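Local atomic coordinates of histidine kinase (Paraburkholderia phymatum, PDB entry 6NB0), a protein that probably autophosphorylates on a histidine with ATP as phosphate donor, acting as the sensor kinase of a phosphorelay. Residues Lys129-Leu139 / Thr162-Arg173. Sequence-based numbering, arbitrary orientation. Where two conformers were deposited one is given.
Sequences KRAPFALRPLL and TPLAAQQMDGDR
Arg173 lays the aliphatic part of its side chain over one face of the Phe133 ring, a CH-pi contact in which CG of Arg173 stands 3.8 Å from the Phe133 ring centroid, close to the ring normal. The ring reaches this place because CG of Phe133 sits between its backbone N and carbonyl carbon (chi1 67°). Arg173 runs extended from CG to NE, which carries the guanidinium past the ring, the two planes 81° apart, until CD1 of Leu138 covers one guanidinium face. A water in the guanidinium plane links NE to Ala134 O, and NH2 forms a salt bridge with Glu141.

Phe133 and Met169 also illustrate how a short antiparallel ladder can organise side chains: they are a hydrogen-bonded pair, with Met169 N 3.0 Å from Phe133 O, and both side chains emerge on the same face, where Met169 SD lies 4.1 Å from Phe133 CZ in an oblique Met-aromatic contact. CG of Leu135 lies 3.9 Å from CB of Met169. Ala131 pairs with Gly171, and one further bond, Leu135 N to Gln167 O, follows beyond the strand pairs.

Arg136 bends at chi2 (61°) and sends NH1 into a 2.8 Å hydrogen bond with Leu164 O, which lies in the guanidinium plane; NH1 approaches it nearly along the C=O axis. CG2 of Thr162 lies over one face of that guanidinium.

The two strands run into their helices at opposite ends of the ribbon: strand 131-134 into helix 135-154, and strand 168-171 into helix 173-189, N-capped by Asp172. Phe133 and Met169 rest on Leu176 of the latter, while Leu135 and Leu139 pack against Val203 and Ala201 of strand 196-204 in the mixed sheet, consistent with the ATP-binding domain of histidine kinases, where helices pack on one side of such a sheet.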
loop_
_atom_site.group_PDB
_atom_site.type_symbol
_atom_site.label_atom_id
_atom_site.label_comp_id
_atom_site.label_asym_id
_atom_site.label_seq_id
_atom_site.Cartn_x
_atom_site.Cartn_y
_atom_site.Cartn_z
ATOM N N LYS A 129 8.109 -10.758 12.696
ATOM C CA LYS A 129 9.488 -10.274 12.703
ATOM C C LYS A 129 9.719 -9.443 13.959
ATOM O O LYS A 129 9.303 -8.298 14.019
ATOM C CB LYS A 129 9.776 -9.460 11.444
ATOM C CG LYS A 129 9.491 -10.212 10.154
ATOM C CD LYS A 129 9.379 -9.262 8.964
ATOM C CE LYS A 129 10.725 -8.689 8.565
ATOM N NZ LYS A 129 10.564 -7.656 7.505
ATOM N N ARG A 130 10.347 -10.019 14.978
ATOM C CA ARG A 130 10.834 -9.283 16.138
ATOM C C ARG A 130 12.329 -9.531 16.243
ATOM O O ARG A 130 12.759 -10.678 16.148
ATOM C CB ARG A 130 10.143 -9.743 17.427
ATOM C CG ARG A 130 8.631 -9.645 17.410
ATOM C CD ARG A 130 8.185 -8.201 17.474
ATOM N NE ARG A 130 6.733 -8.084 17.481
ATOM C CZ ARG A 130 5.970 -8.103 16.394
ATOM N NH1 ARG A 130 6.519 -8.237 15.195
ATOM N NH2 ARG A 130 4.654 -7.984 16.507
ATOM N N ALA A 131 13.120 -8.474 16.414
ATOM C CA ALA A 131 14.556 -8.647 16.596
ATOM C C ALA A 131 15.093 -7.420 17.331
ATOM O O ALA A 131 14.567 -6.322 17.150
ATOM C CB ALA A 131 15.297 -8.836 15.262
ATOM N N PRO A 132 16.121 -7.595 18.165
ATOM C CA PRO A 132 16.588 -6.458 18.980
ATOM C C PRO A 132 17.260 -5.408 18.111
ATOM O O PRO A 132 17.996 -5.732 17.179
ATOM C CB PRO A 132 17.580 -7.101 19.967
ATOM C CG PRO A 132 17.929 -8.416 19.413
ATOM C CD PRO A 132 16.806 -8.853 18.486
ATOM N N PHE A 133 17.004 -4.141 18.427
ATOM C CA PHE A 133 17.630 -3.039 17.710
ATOM C C PHE A 133 17.756 -1.857 18.655
ATOM O O PHE A 133 17.037 -1.750 19.656
ATOM C CB PHE A 133 16.828 -2.620 16.453
ATOM C CG PHE A 133 15.501 -2.009 16.780
ATOM C CD1 PHE A 133 15.378 -0.635 16.959
ATOM C CD2 PHE A 133 14.381 -2.812 16.951
ATOM C CE1 PHE A 133 14.162 -0.064 17.294
ATOM C CE2 PHE A 133 13.147 -2.247 17.291
ATOM C CZ PHE A 133 13.037 -0.882 17.454
ATOM N N ALA A 134 18.646 -0.943 18.291
ATOM C CA ALA A 134 18.882 0.269 19.067
ATOM C C ALA A 134 17.799 1.319 18.804
ATOM O O ALA A 134 17.543 1.708 17.658
ATOM C CB ALA A 134 20.276 0.818 18.744
ATOM N N LEU A 135 17.166 1.785 19.889
ATOM C CA LEU A 135 16.060 2.733 19.780
ATOM C C LEU A 135 16.529 4.107 19.317
ATOM O O LEU A 135 15.859 4.757 18.510
ATOM C CB LEU A 135 15.350 2.855 21.134
ATOM C CG LEU A 135 14.348 1.723 21.423
ATOM C CD1 LEU A 135 13.935 1.702 22.915
ATOM C CD2 LEU A 135 13.126 1.903 20.510
ATOM N N ARG A 136 17.659 4.585 19.836
ATOM C CA ARG A 136 18.013 5.975 19.528
ATOM C C ARG A 136 18.362 6.194 18.050
ATOM O O ARG A 136 17.919 7.198 17.470
ATOM C CB ARG A 136 19.160 6.440 20.424
ATOM C CG ARG A 136 19.679 7.829 20.071
ATOM C CD ARG A 136 18.582 8.872 20.213
ATOM N NE ARG A 136 19.048 10.239 19.964
ATOM C CZ ARG A 136 19.594 11.022 20.895
ATOM N NH1 ARG A 136 19.766 10.568 22.139
ATOM N NH2 ARG A 136 19.971 12.259 20.588
ATOM N N PRO A 137 19.143 5.320 17.393
ATOM C CA PRO A 137 19.327 5.500 15.943
ATOM C C PRO A 137 18.024 5.431 15.170
ATOM O O PRO A 137 17.884 6.099 14.133
ATOM C CB PRO A 137 20.281 4.360 15.555
ATOM C CG PRO A 137 21.043 4.035 16.846
ATOM C CD PRO A 137 19.958 4.196 17.896
ATOM N N LEU A 138 17.041 4.665 15.653
ATOM C CA LEU A 138 15.738 4.683 14.980
ATOM C C LEU A 138 15.062 6.053 15.083
ATOM O O LEU A 138 14.492 6.552 14.101
ATOM C CB LEU A 138 14.834 3.584 15.550
ATOM C CG LEU A 138 13.431 3.617 14.936
ATOM C CD1 LEU A 138 13.484 3.465 13.420
ATOM C CD2 LEU A 138 12.536 2.544 15.563
ATOM N N LEU A 139 15.099 6.666 16.270
ATOM C CA LEU A 139 14.560 8.008 16.437
ATOM C C LEU A 139 15.270 9.010 15.533
ATOM O O LEU A 139 14.621 9.866 14.919
ATOM C CB LEU A 139 14.675 8.423 17.909
ATOM C CG LEU A 139 13.851 7.550 18.867
ATOM C CD1 LEU A 139 14.229 7.828 20.322
ATOM C CD2 LEU A 139 12.340 7.747 18.669
ATOM N N THR A 162 14.678 13.163 23.934
ATOM C CA THR A 162 14.723 11.809 24.451
ATOM C C THR A 162 15.968 11.663 25.306
ATOM O O THR A 162 17.006 12.260 24.985
ATOM C CB THR A 162 14.720 10.743 23.346
ATOM O OG1 THR A 162 14.684 9.446 23.952
ATOM C CG2 THR A 162 15.965 10.837 22.434
ATOM N N PRO A 163 15.872 10.948 26.428
ATOM C CA PRO A 163 17.076 10.514 27.152
ATOM C C PRO A 163 17.667 9.220 26.612
ATOM O O PRO A 163 18.718 8.784 27.089
ATOM C CB PRO A 163 16.548 10.317 28.580
ATOM C CG PRO A 163 15.136 9.772 28.350
ATOM C CD PRO A 163 14.630 10.581 27.143
ATOM N N LEU A 164 17.041 8.604 25.613
ATOM C CA LEU A 164 17.496 7.304 25.140
ATOM C C LEU A 164 18.863 7.421 24.465
ATOM O O LEU A 164 19.088 8.297 23.624
ATOM C CB LEU A 164 16.468 6.709 24.173
ATOM C CG LEU A 164 15.069 6.464 24.754
ATOM C CD1 LEU A 164 14.109 5.966 23.658
ATOM C CD2 LEU A 164 15.118 5.487 25.938
ATOM N N ALA A 165 19.775 6.538 24.849
ATOM C CA ALA A 165 21.116 6.486 24.279
ATOM C C ALA A 165 21.393 5.074 23.770
ATOM O O ALA A 165 21.379 4.845 22.555
ATOM C CB ALA A 165 22.162 6.921 25.310
ATOM N N ALA A 166 21.605 4.116 24.677
ATOM C CA ALA A 166 21.950 2.750 24.287
ATOM C C ALA A 166 20.784 1.762 24.369
ATOM O O ALA A 166 20.972 0.582 24.034
ATOM C CB ALA A 166 23.114 2.232 25.139
ATOM N N GLN A 167 19.593 2.203 24.788
ATOM C CA GLN A 167 18.492 1.270 25.019
ATOM C C GLN A 167 18.146 0.503 23.754
ATOM O O GLN A 167 18.171 1.051 22.655
ATOM C CB GLN A 167 17.239 2.015 25.502
ATOM C CG GLN A 167 17.289 2.417 26.970
ATOM C CD GLN A 167 18.014 3.741 27.208
ATOM O OE1 GLN A 167 18.631 4.311 26.297
ATOM N NE2 GLN A 167 17.930 4.239 28.439
ATOM N N GLN A 168 17.802 -0.766 23.923
ATOM C CA GLN A 168 17.356 -1.600 22.820
ATOM C C GLN A 168 15.925 -2.067 23.047
ATOM O O GLN A 168 15.409 -2.084 24.176
ATOM C CB GLN A 168 18.268 -2.825 22.646
ATOM C CG GLN A 168 19.737 -2.462 22.359
ATOM C CD GLN A 168 20.200 -2.950 20.990
ATOM O OE1 GLN A 168 19.767 -4.007 20.523
ATOM N NE2 GLN A 168 21.085 -2.186 20.347
ATOM N N MET A 169 15.308 -2.495 21.950
ATOM C CA MET A 169 13.953 -3.023 21.953
ATOM C C MET A 169 13.897 -4.225 21.026
ATOM O O MET A 169 14.400 -4.161 19.902
ATOM C CB MET A 169 12.959 -1.957 21.477
ATOM C CG MET A 169 11.585 -2.483 21.119
ATOM S SD MET A 169 10.489 -1.130 20.628
ATOM C CE MET A 169 8.911 -1.953 20.812
ATOM N N ASP A 170 13.265 -5.299 21.489
ATOM C CA ASP A 170 12.996 -6.477 20.662
ATOM C C ASP A 170 11.691 -6.186 19.929
ATOM O O ASP A 170 10.602 -6.406 20.446
ATOM C CB ASP A 170 12.907 -7.731 21.522
ATOM C CG ASP A 170 12.698 -9.003 20.695
ATOM O OD1 ASP A 170 13.089 -9.022 19.507
ATOM O OD2 ASP A 170 12.129 -9.974 21.237
ATOM N N GLY A 171 11.796 -5.660 18.714
ATOM C CA GLY A 171 10.616 -5.234 17.992
ATOM C C GLY A 171 10.778 -5.433 16.501
ATOM O O GLY A 171 11.817 -5.885 16.012
ATOM N N ASP A 172 9.724 -5.086 15.771
ATOM C CA ASP A 172 9.751 -5.169 14.309
ATOM C C ASP A 172 10.269 -3.817 13.843
ATOM O O ASP A 172 9.508 -2.857 13.720
ATOM C CB ASP A 172 8.362 -5.479 13.764
ATOM C CG ASP A 172 8.344 -5.679 12.261
ATOM O OD1 ASP A 172 9.132 -5.035 11.551
ATOM O OD2 ASP A 172 7.518 -6.478 11.783
ATOM N N ARG A 173 11.590 -3.708 13.654
ATOM C CA ARG A 173 12.167 -2.373 13.492
ATOM C C ARG A 173 11.571 -1.661 12.287
ATOM O O ARG A 173 11.266 -0.469 12.356
ATOM C CB ARG A 173 13.688 -2.426 13.345
ATOM C CG ARG A 173 14.317 -1.020 13.325
ATOM C CD ARG A 173 15.825 -1.071 13.022
ATOM N NE ARG A 173 16.444 0.244 13.238
ATOM C CZ ARG A 173 16.436 1.241 12.356
ATOM N NH1 ARG A 173 15.831 1.097 11.174
ATOM N NH2 ARG A 173 17.022 2.387 12.655
HETATM O O HOH W 1 9.352 -5.840 9.013
HETATM O O HOH W 2 6.424 -8.801 12.507
HETATM O O HOH W 3 18.231 1.128 15.167
HETATM O O HOH W 4 19.443 3.309 21.570
HETATM O O HOH W 5 19.896 12.284 24.751
#